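PDB 3W5M: putative rhamnosidase from Streptomyces avermitilis, which hydrolyses terminal non-reducing alpha-L-rhamnose residues from alpha-L-rhamnosides such as the citrus flavonoids naringin, rutin and hesperidin, and from gum arabic. Local coordinates for residues A[503-514]-A[585-593]; A[521-531]-A[568-579]. All blocks are in the same frame, centred on the assembly; numbering follows the deposited sequence. Where two conformers were deposited one is given.

Interaction 1 (A[503-514]-A[585-593]); sequences LGQNMVGSVRLR and TSVTGRVMH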
# COMPACT_ATOMS: atom_id res chain seq x y z
N LEU A 503 17.69 10.54 5.96
CA LEU A 503 17.90 9.52 4.95
C LEU A 503 17.92 10.14 3.53
O LEU A 503 18.27 9.45 2.57
CB LEU A 503 16.82 8.43 5.06
CG LEU A 503 16.76 7.56 6.32
CD1 LEU A 503 15.93 6.32 6.07
CD2 LEU A 503 18.14 7.15 6.80
N GLY A 504 17.54 11.41 3.43
CA GLY A 504 17.69 12.19 2.19
C GLY A 504 16.56 11.96 1.21
O GLY A 504 16.50 12.62 0.16
N GLN A 505 15.68 11.03 1.56
CA GLN A 505 14.56 10.67 0.66
C GLN A 505 13.38 10.28 1.53
O GLN A 505 13.56 9.53 2.48
CB GLN A 505 14.96 9.50 -0.27
CG GLN A 505 13.78 8.87 -1.05
CD GLN A 505 13.13 9.81 -2.08
OE1 GLN A 505 13.82 10.34 -2.96
NE2 GLN A 505 11.82 10.03 -1.96
N ASN A 506 12.17 10.76 1.21
CA ASN A 506 10.98 10.36 1.94
C ASN A 506 10.61 8.96 1.44
O ASN A 506 10.14 8.81 0.31
CB ASN A 506 9.83 11.36 1.68
CG ASN A 506 8.64 11.19 2.63
OD1 ASN A 506 8.70 10.51 3.66
ND2 ASN A 506 7.52 11.83 2.26
N MET A 507 10.81 7.94 2.29
CA MET A 507 10.73 6.54 1.90
C MET A 507 9.66 5.82 2.73
O MET A 507 9.07 6.38 3.69
CB MET A 507 12.10 5.85 2.10
CG MET A 507 12.56 5.90 3.55
SD MET A 507 13.61 4.48 3.98
CE MET A 507 12.36 3.22 4.30
N VAL A 508 9.38 4.57 2.36
CA VAL A 508 8.39 3.78 3.08
C VAL A 508 8.98 2.43 3.40
O VAL A 508 9.52 1.77 2.50
CB VAL A 508 7.08 3.61 2.28
CG1 VAL A 508 6.05 2.80 3.07
CG2 VAL A 508 6.51 4.96 1.92
N GLY A 509 8.83 2.02 4.65
CA GLY A 509 9.47 0.77 5.13
C GLY A 509 9.83 0.94 6.59
O GLY A 509 9.03 1.46 7.38
N SER A 510 11.01 0.47 6.98
CA SER A 510 11.41 0.62 8.38
C SER A 510 12.94 0.56 8.42
O SER A 510 13.57 0.31 7.41
CB SER A 510 10.78 -0.49 9.26
OG SER A 510 11.12 -1.79 8.80
N VAL A 511 13.55 0.79 9.58
CA VAL A 511 14.99 0.92 9.61
C VAL A 511 15.68 -0.35 10.11
O VAL A 511 15.05 -1.24 10.64
CB VAL A 511 15.42 2.16 10.43
CG1 VAL A 511 14.57 3.35 10.06
CG2 VAL A 511 15.38 1.89 11.93
N ARG A 512 16.97 -0.44 9.87
CA ARG A 512 17.84 -1.32 10.65
C ARG A 512 18.59 -0.42 11.61
O ARG A 512 19.22 0.58 11.18
CB ARG A 512 18.84 -2.02 9.72
CG ARG A 512 19.91 -2.79 10.50
CD ARG A 512 20.66 -3.79 9.64
NE ARG A 512 21.40 -3.12 8.57
CZ ARG A 512 21.02 -3.12 7.29
NH1 ARG A 512 19.92 -3.77 6.92
NH2 ARG A 512 21.75 -2.47 6.40
N LEU A 513 18.54 -0.78 12.89
CA LEU A 513 19.24 -0.08 13.96
C LEU A 513 20.42 -0.95 14.36
O LEU A 513 20.22 -2.17 14.60
CB LEU A 513 18.31 0.10 15.14
CG LEU A 513 18.85 0.67 16.44
CD1 LEU A 513 19.31 2.13 16.27
CD2 LEU A 513 17.84 0.51 17.56
N ARG A 514 21.63 -0.36 14.39
CA ARG A 514 22.79 -1.01 15.01
C ARG A 514 23.13 -0.23 16.28
O ARG A 514 23.20 1.00 16.26
CB ARG A 514 24.03 -1.04 14.11
CG ARG A 514 23.86 -1.60 12.70
CD ARG A 514 23.40 -3.06 12.66
NE ARG A 514 24.31 -3.98 13.34
CZ ARG A 514 25.39 -4.53 12.79
NH1 ARG A 514 25.72 -4.24 11.53
NH2 ARG A 514 26.15 -5.36 13.50
N THR A 585 26.01 5.17 10.48
CA THR A 585 25.87 3.73 10.31
C THR A 585 24.82 3.14 11.27
O THR A 585 24.42 2.00 11.09
CB THR A 585 27.20 2.95 10.47
OG1 THR A 585 27.76 3.24 11.75
CG2 THR A 585 28.20 3.27 9.35
N SER A 586 24.37 3.91 12.26
CA SER A 586 23.44 3.37 13.27
C SER A 586 22.03 3.08 12.72
O SER A 586 21.30 2.28 13.31
CB SER A 586 23.29 4.35 14.42
OG SER A 586 24.58 4.61 14.98
N VAL A 587 21.65 3.79 11.67
CA VAL A 587 20.29 3.72 11.12
C VAL A 587 20.35 3.65 9.58
O VAL A 587 20.98 4.48 8.93
CB VAL A 587 19.42 4.92 11.59
CG1 VAL A 587 18.04 4.92 10.94
CG2 VAL A 587 19.25 4.92 13.10
N THR A 588 19.68 2.65 9.00
CA THR A 588 19.64 2.49 7.54
C THR A 588 18.18 2.24 7.20
O THR A 588 17.58 1.36 7.80
CB THR A 588 20.51 1.31 7.11
OG1 THR A 588 21.86 1.52 7.59
CG2 THR A 588 20.52 1.17 5.59
N GLY A 589 17.62 2.98 6.26
CA GLY A 589 16.24 2.71 5.85
C GLY A 589 16.15 1.50 4.95
O GLY A 589 17.02 1.28 4.08
N ARG A 590 15.09 0.69 5.12
CA ARG A 590 14.87 -0.45 4.25
C ARG A 590 13.58 -0.16 3.50
O ARG A 590 12.52 -0.16 4.10
CB ARG A 590 14.78 -1.75 5.05
CG ARG A 590 16.06 -2.02 5.83
CD ARG A 590 15.95 -3.27 6.71
NE ARG A 590 14.83 -3.14 7.63
CZ ARG A 590 14.03 -4.14 8.04
NH1 ARG A 590 14.22 -5.40 7.64
NH2 ARG A 590 13.03 -3.85 8.88
N VAL A 591 13.71 0.16 2.23
CA VAL A 591 12.58 0.58 1.38
C VAL A 591 11.79 -0.67 0.95
O VAL A 591 12.36 -1.55 0.30
CB VAL A 591 13.12 1.30 0.13
CG1 VAL A 591 11.99 1.70 -0.83
CG2 VAL A 591 13.92 2.54 0.55
N MET A 592 10.50 -0.72 1.30
CA MET A 592 9.64 -1.86 1.02
C MET A 592 8.48 -1.50 0.14
O MET A 592 7.84 -0.49 0.38
CB MET A 592 9.05 -2.38 2.32
CG MET A 592 10.09 -3.01 3.21
SD MET A 592 9.39 -3.45 4.82
CE MET A 592 10.93 -3.78 5.69
N HIS A 593 8.20 -2.34 -0.86
CA HIS A 593 7.00 -2.17 -1.72
C HIS A 593 6.75 -3.45 -2.49
O HIS A 593 7.52 -4.42 -2.38
CB HIS A 593 7.13 -0.95 -2.68
CG HIS A 593 8.40 -0.91 -3.49
ND1 HIS A 593 8.61 -1.70 -4.60
CD2 HIS A 593 9.49 -0.11 -3.39
CE1 HIS A 593 9.79 -1.42 -5.12
NE2 HIS A 593 10.34 -0.45 -4.41
O HOH W 1 22.01 0.50 10.43
O HOH W 2 25.53 2.36 15.99
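S510 and R590 face each other as a hydrogen-bonded pair where strands 510-514 and 587-593 run antiparallel, their axes 148° apart. The backbone ladder continues through R512 and T588, R512 N giving a 2.8 Å bond to T588 O, and ends with R514 N bonded to S586 O. At the other end the chain turns at G509, and M592 N reaches V508 O at 2.9 Å in a nearly straight bond (171°). G509 has no room for a side chain: a CB would run into R590 O.

Polar side chains share one face. R590 bends at chi3 (-57°), which folds its guanidinium back over the neighbouring strand; NH2 lies 2.8 Å from S510 OG in a weak, strongly bent bond and also donates to P563 O. M592 CE lies against one face of this group. With a leucine in place of R590, S510 OG and P563 O would probably be left without this donor, and M592 CE without the flat group it packs on. R512 and T588 lie side by side, T588 CB over one face of the R512 guanidinium, whose charge is answered by E485 and E562. A water joins T588 OG1, R512 O and T585 O.

The apolar face carries V511 and V587, whose CB and CG1 respectively meet at 3.8 Å. L503 CD1 (3.6 Å) and M507 SD (3.7 Å) both press on G589 CA, space that a side chain there would need. M507 CE continues to R590 O, 3.4 Å away.

In the concanavalin-like domain, strand 587-594 runs between 510-515 and 480-493. W618 of helix 607-622 packs on M507 and V591, joining the sheet to the catalytic-domain helices, while F570 of strand 568-570 touches L503, M507 and V511.

Interaction 2 (A[521-531]-A[568-579]); sequences TTVRLRHAEVL and HGFRYVEVTGFP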
# COMPACT_ATOMS: atom_id res chain seq x y z
N THR A 521 18.91 -1.16 28.18
CA THR A 521 18.86 0.20 27.59
C THR A 521 17.72 0.20 26.56
O THR A 521 17.66 -0.68 25.74
CB THR A 521 20.18 0.58 26.90
OG1 THR A 521 21.27 0.34 27.81
CG2 THR A 521 20.18 2.04 26.48
N THR A 522 16.83 1.18 26.65
CA THR A 522 15.75 1.34 25.63
C THR A 522 15.93 2.49 24.62
O THR A 522 15.98 3.66 25.00
CB THR A 522 14.39 1.45 26.33
OG1 THR A 522 14.20 0.27 27.12
CG2 THR A 522 13.22 1.58 25.31
N VAL A 523 16.01 2.13 23.34
CA VAL A 523 16.14 3.12 22.26
C VAL A 523 14.77 3.28 21.62
O VAL A 523 14.12 2.30 21.31
CB VAL A 523 17.14 2.69 21.19
CG1 VAL A 523 17.32 3.80 20.15
CG2 VAL A 523 18.48 2.38 21.84
N ARG A 524 14.39 4.53 21.42
CA ARG A 524 13.14 4.85 20.74
C ARG A 524 13.42 5.51 19.40
O ARG A 524 14.30 6.35 19.27
CB ARG A 524 12.28 5.76 21.62
CG ARG A 524 11.54 4.99 22.68
CD ARG A 524 10.81 5.90 23.65
NE ARG A 524 10.65 5.18 24.91
CZ ARG A 524 11.63 5.02 25.80
NH1 ARG A 524 12.83 5.56 25.57
NH2 ARG A 524 11.40 4.35 26.92
N LEU A 525 12.66 5.11 18.37
CA LEU A 525 12.84 5.63 17.02
C LEU A 525 11.52 6.16 16.57
O LEU A 525 10.59 5.38 16.37
CB LEU A 525 13.24 4.51 16.04
CG LEU A 525 14.42 3.63 16.46
CD1 LEU A 525 14.61 2.48 15.49
CD2 LEU A 525 15.68 4.48 16.58
N ARG A 526 11.43 7.47 16.40
CA ARG A 526 10.25 8.10 15.81
C ARG A 526 10.54 8.47 14.35
O ARG A 526 11.68 8.71 13.97
CB ARG A 526 9.79 9.31 16.61
CG ARG A 526 9.25 8.95 18.00
CD ARG A 526 8.38 10.04 18.60
NE ARG A 526 9.08 11.33 18.69
CZ ARG A 526 8.52 12.51 18.45
NH1 ARG A 526 7.24 12.61 18.13
NH2 ARG A 526 9.26 13.61 18.54
N HIS A 527 9.49 8.48 13.53
CA HIS A 527 9.67 8.63 12.11
C HIS A 527 8.82 9.79 11.61
O HIS A 527 7.66 9.91 11.99
CB HIS A 527 9.27 7.32 11.38
CG HIS A 527 10.07 6.13 11.80
ND1 HIS A 527 9.81 5.45 12.97
CD2 HIS A 527 11.09 5.47 11.20
CE1 HIS A 527 10.66 4.45 13.09
NE2 HIS A 527 11.45 4.45 12.04
N ALA A 528 9.43 10.63 10.78
CA ALA A 528 8.76 11.86 10.29
C ALA A 528 9.06 12.13 8.85
O ALA A 528 10.15 11.85 8.35
CB ALA A 528 9.16 13.08 11.12
N GLU A 529 8.10 12.77 8.18
CA GLU A 529 8.28 13.14 6.78
C GLU A 529 9.05 14.47 6.62
O GLU A 529 9.71 14.67 5.61
CB GLU A 529 6.89 13.32 6.12
CG GLU A 529 5.97 12.11 6.13
CD GLU A 529 4.78 12.30 5.18
OE1 GLU A 529 3.82 13.03 5.55
OE2 GLU A 529 4.84 11.76 4.04
N VAL A 530 8.91 15.36 7.60
CA VAL A 530 9.48 16.73 7.54
C VAL A 530 9.99 17.16 8.91
O VAL A 530 9.74 16.48 9.93
CB VAL A 530 8.44 17.75 7.01
CG1 VAL A 530 8.07 17.44 5.56
CG2 VAL A 530 7.20 17.76 7.89
N LEU A 531 10.69 18.31 8.93
CA LEU A 531 11.28 18.88 10.15
C LEU A 531 10.66 20.22 10.46
O LEU A 531 10.11 20.90 9.57
CB LEU A 531 12.78 19.08 9.97
CG LEU A 531 13.70 17.89 9.71
CD1 LEU A 531 15.14 18.36 9.56
CD2 LEU A 531 13.60 16.83 10.79
N HIS A 568 6.51 2.54 8.13
CA HIS A 568 6.28 3.97 8.30
C HIS A 568 6.65 4.69 7.01
O HIS A 568 7.42 4.17 6.18
CB HIS A 568 7.13 4.55 9.45
CG HIS A 568 7.37 3.58 10.58
ND1 HIS A 568 6.37 3.18 11.44
CD2 HIS A 568 8.50 2.96 10.99
CE1 HIS A 568 6.88 2.34 12.33
NE2 HIS A 568 8.18 2.19 12.08
N GLY A 569 6.13 5.89 6.86
CA GLY A 569 6.51 6.80 5.77
C GLY A 569 7.31 7.96 6.37
O GLY A 569 6.83 8.65 7.27
N PHE A 570 8.54 8.15 5.90
CA PHE A 570 9.47 9.06 6.59
C PHE A 570 10.70 9.33 5.77
O PHE A 570 11.11 8.49 4.94
CB PHE A 570 9.95 8.45 7.93
CG PHE A 570 10.71 7.17 7.77
CD1 PHE A 570 10.04 5.97 7.51
CD2 PHE A 570 12.08 7.14 7.94
CE1 PHE A 570 10.76 4.78 7.39
CE2 PHE A 570 12.80 5.96 7.82
CZ PHE A 570 12.14 4.79 7.53
N ARG A 571 11.28 10.50 6.03
CA ARG A 571 12.63 10.85 5.58
C ARG A 571 13.58 10.97 6.77
O ARG A 571 14.80 10.77 6.65
CB ARG A 571 12.58 12.18 4.83
CG ARG A 571 13.98 12.72 4.52
CD ARG A 571 13.99 13.89 3.55
NE ARG A 571 15.30 14.53 3.54
CZ ARG A 571 15.66 15.52 2.72
NH1 ARG A 571 14.79 16.01 1.84
NH2 ARG A 571 16.88 16.04 2.81
N TYR A 572 13.03 11.29 7.93
CA TYR A 572 13.86 11.55 9.12
C TYR A 572 13.53 10.56 10.23
O TYR A 572 12.35 10.22 10.43
CB TYR A 572 13.64 12.97 9.62
CG TYR A 572 13.82 14.02 8.54
CD1 TYR A 572 15.07 14.55 8.26
CD2 TYR A 572 12.72 14.50 7.80
CE1 TYR A 572 15.25 15.50 7.27
CE2 TYR A 572 12.89 15.45 6.81
CZ TYR A 572 14.15 15.95 6.56
OH TYR A 572 14.33 16.90 5.58
N VAL A 573 14.57 10.13 10.95
CA VAL A 573 14.42 9.27 12.12
C VAL A 573 14.99 9.99 13.34
O VAL A 573 16.17 10.37 13.34
CB VAL A 573 15.13 7.93 11.92
CG1 VAL A 573 14.87 6.99 13.10
CG2 VAL A 573 14.67 7.29 10.61
N GLU A 574 14.15 10.17 14.36
CA GLU A 574 14.56 10.70 15.66
C GLU A 574 14.89 9.56 16.62
O GLU A 574 14.08 8.67 16.86
CB GLU A 574 13.44 11.51 16.26
CG GLU A 574 13.75 12.09 17.64
CD GLU A 574 12.48 12.41 18.42
OE1 GLU A 574 11.87 11.50 19.07
OE2 GLU A 574 12.09 13.59 18.41
N VAL A 575 16.08 9.62 17.19
CA VAL A 575 16.63 8.53 17.99
C VAL A 575 16.81 9.11 19.40
O VAL A 575 17.52 10.12 19.56
CB VAL A 575 18.00 8.08 17.42
CG1 VAL A 575 18.60 6.93 18.23
CG2 VAL A 575 17.85 7.66 15.97
N THR A 576 16.10 8.55 20.39
CA THR A 576 16.32 8.90 21.80
C THR A 576 16.70 7.65 22.60
O THR A 576 16.35 6.53 22.23
CB THR A 576 15.09 9.57 22.41
OG1 THR A 576 13.99 8.68 22.33
CG2 THR A 576 14.73 10.87 21.65
N GLY A 577 17.44 7.83 23.70
CA GLY A 577 17.90 6.69 24.50
C GLY A 577 19.10 5.93 24.00
O GLY A 577 19.48 4.91 24.60
N PHE A 578 19.71 6.41 22.90
CA PHE A 578 20.90 5.78 22.33
C PHE A 578 22.04 5.89 23.35
O PHE A 578 22.20 6.94 23.99
CB PHE A 578 21.28 6.46 21.01
CG PHE A 578 22.15 5.62 20.12
CD1 PHE A 578 21.57 4.74 19.19
CD2 PHE A 578 23.54 5.69 20.20
CE1 PHE A 578 22.36 3.97 18.36
CE2 PHE A 578 24.33 4.90 19.38
CZ PHE A 578 23.75 4.04 18.46
N PRO A 579 22.80 4.81 23.54
CA PRO A 579 23.96 4.96 24.44
C PRO A 579 25.13 5.60 23.69
O PRO A 579 25.73 4.97 22.81
CB PRO A 579 24.27 3.52 24.86
CG PRO A 579 23.75 2.67 23.74
CD PRO A 579 22.57 3.40 23.16
O HOH W 3 6.29 8.42 9.98
O HOH W 4 11.92 19.17 6.38
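Strands 522-528 and 572-576 pair antiparallel, axes 4.6 Å apart, from R524 opposite T576 to A528 opposite Y572, where a classic beta bulge lets A528 O accept from both R571 N (2.9 Å) and Y572 N.

On one face R526 and E574 run side by side in a two-pronged salt bridge, a bend at chi3 (-56°) turning R526 NE and NH2 to the carboxylate. R526 NE meets E574 OE1 at 2.8 Å, in the guanidinium plane but from above the carboxylate, while NH2 takes OE2 on its syn side; the two planes are 48° apart. Further along, L531 crosses Y572 at about a right angle and sets CG over the ring centre, 3.6 Å from the centroid, in a CH-pi contact; R571 CG covers the opposite face.

H527 occupies the other face. H568 stacks face-to-face on the H527 ring, centroids 4.0 Å apart, while the edge of H527 points at the face of F570, planes at 73°. A547 O holds H527 ND1, and D549 holds H568 NE2.

The sheet thus divides the chemistry: a paired charge on the partly exposed face, a buried aromatic cluster on the other, where each imidazole still has one nitrogen bonded to a polar partner.

How the interactions relate
Both interactions are antiparallel pairings within one large sheet of the concanavalin-like domain, their centres 11 Å apart. They join directly at the corners of the chain: short strands 506-508 and 568-570 are neighbours, with probable hydrogen bonds from M507 N to F570 O and from H568 N to G509 O. F570 thus serves both, its ring lying between M507 of interaction 1 and H527 of interaction 2. Interaction 1 is the more buried, tight around glycines, with its arginines answered largely from outside the pair. Interaction 2 is partly exposed and contains its own salt bridge. N506 ND2 is hydrogen-bonded to E529 OE2, and the E529 side chain lies about 7 Å from those of the rhamnose-binding R634 and H916.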